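Local coordinates for protein CpuTA1 (Curtobacterium pusillum, PDB 5K3W) that is a class IV aminotransferase-family protein that binds pyridoxal-5'-phosphate, at residues A[242-245]-A[249-252]. Numbering follows the deposited sequence.
Sequences FFEE and PTEY
Thr250, on the edge strand 250-253, gives its hydroxyl hydrogen to the carboxylate of Glu244 on helix 234-245, with OG1 2.6 Å from Glu244 OE1. The two side chains meet at about a right angle. The hydroxyl reaches OE1 on the anti side of the carboxylate, 28° out of its plane. Glu244 suits this exposed place because its chain, extended beyond CG (chi2 156°), carries the acid from the helix flank across to the strand. A threonine, branched at CB, sits easily in a strand and offers both a donor and a methyl.

That methyl supplies the apolar part. Thr250 CG2 lies 3.8 Å from Glu244 CG and, more loosely, 4.3 Å from Phe243 CB. With chi1 at 53°, OG1 stands between the backbone N and the carbonyl carbon, while CG2, anti to the carbonyl carbon, faces these two helix atoms. The ring of Phe243 leads away from Thr250 into buried surroundings, where it packs on Val221 and meets Tyr248 edge-to-face; a large apolar side chain fits there.

The contact joins helix to following strand within the beta-alpha-beta unit of strand 220-224, helix 234-245 and strand 250-253; backbone hydrogen bonds pair Pro249 with Val221 and Glu251 with Thr223. One off-plane hydrogen bond, to an acceptor probably ionised in this exposed place, and sparse methyl packing imply a light join between helix and strand.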
# COMPACT_ATOMS: atom_id res chain seq x y z
N PHE A 242 -31.43 5.14 -6.87
CA PHE A 242 -32.32 4.20 -7.53
C PHE A 242 -33.42 3.74 -6.59
O PHE A 242 -34.61 3.80 -6.93
CB PHE A 242 -31.51 3.01 -8.05
CG PHE A 242 -32.34 1.84 -8.49
CD1 PHE A 242 -32.74 1.71 -9.81
CD2 PHE A 242 -32.72 0.86 -7.59
CE1 PHE A 242 -33.50 0.64 -10.22
CE2 PHE A 242 -33.48 -0.22 -8.00
CZ PHE A 242 -33.88 -0.33 -9.31
N PHE A 243 -33.05 3.30 -5.38
CA PHE A 243 -34.03 2.71 -4.47
C PHE A 243 -35.01 3.75 -3.93
O PHE A 243 -36.20 3.46 -3.78
CB PHE A 243 -33.32 1.98 -3.33
CG PHE A 243 -32.86 0.59 -3.70
CD1 PHE A 243 -33.78 -0.42 -3.94
CD2 PHE A 243 -31.51 0.29 -3.79
CE1 PHE A 243 -33.36 -1.70 -4.27
CE2 PHE A 243 -31.08 -0.99 -4.14
CZ PHE A 243 -32.01 -1.99 -4.37
N GLU A 244 -34.55 4.95 -3.61
CA GLU A 244 -35.48 5.99 -3.19
C GLU A 244 -36.52 6.28 -4.27
O GLU A 244 -37.71 6.41 -3.98
CB GLU A 244 -34.72 7.26 -2.82
CG GLU A 244 -34.03 7.17 -1.46
CD GLU A 244 -32.86 8.13 -1.34
OE1 GLU A 244 -31.87 7.78 -0.68
OE2 GLU A 244 -32.93 9.24 -1.92
N GLU A 245 -36.07 6.35 -5.53
CA GLU A 245 -36.99 6.58 -6.65
C GLU A 245 -38.09 5.53 -6.70
O GLU A 245 -39.18 5.80 -7.21
CB GLU A 245 -36.22 6.58 -7.97
CG GLU A 245 -36.23 7.90 -8.69
CD GLU A 245 -35.62 7.78 -10.08
OE1 GLU A 245 -35.38 6.64 -10.53
OE2 GLU A 245 -35.39 8.83 -10.72
N PRO A 249 -37.13 3.18 1.68
CA PRO A 249 -36.30 3.97 2.61
C PRO A 249 -34.84 3.50 2.56
O PRO A 249 -34.56 2.30 2.47
CB PRO A 249 -36.92 3.70 3.99
CG PRO A 249 -38.20 2.94 3.71
CD PRO A 249 -38.05 2.28 2.38
N THR A 250 -33.93 4.46 2.62
CA THR A 250 -32.50 4.19 2.64
C THR A 250 -31.90 4.71 3.94
O THR A 250 -32.41 5.65 4.54
CB THR A 250 -31.80 4.85 1.46
OG1 THR A 250 -32.14 6.23 1.45
CG2 THR A 250 -32.23 4.20 0.14
N GLU A 251 -30.79 4.11 4.35
CA GLU A 251 -30.27 4.39 5.68
C GLU A 251 -28.77 4.10 5.73
O GLU A 251 -28.33 3.03 5.30
CB GLU A 251 -31.01 3.56 6.73
CG GLU A 251 -30.73 3.94 8.16
CD GLU A 251 -31.46 3.04 9.14
OE1 GLU A 251 -32.51 2.46 8.76
OE2 GLU A 251 -30.98 2.90 10.29
N TYR A 252 -28.01 5.08 6.24
CA TYR A 252 -26.63 4.88 6.66
C TYR A 252 -26.62 4.55 8.14
O TYR A 252 -27.30 5.20 8.93
CB TYR A 252 -25.79 6.13 6.41
CG TYR A 252 -25.70 6.55 4.96
CD1 TYR A 252 -26.67 7.36 4.39
CD2 TYR A 252 -24.64 6.12 4.16
CE1 TYR A 252 -26.59 7.74 3.07
CE2 TYR A 252 -24.55 6.50 2.83
CZ TYR A 252 -25.54 7.31 2.29
OH TYR A 252 -25.48 7.71 0.98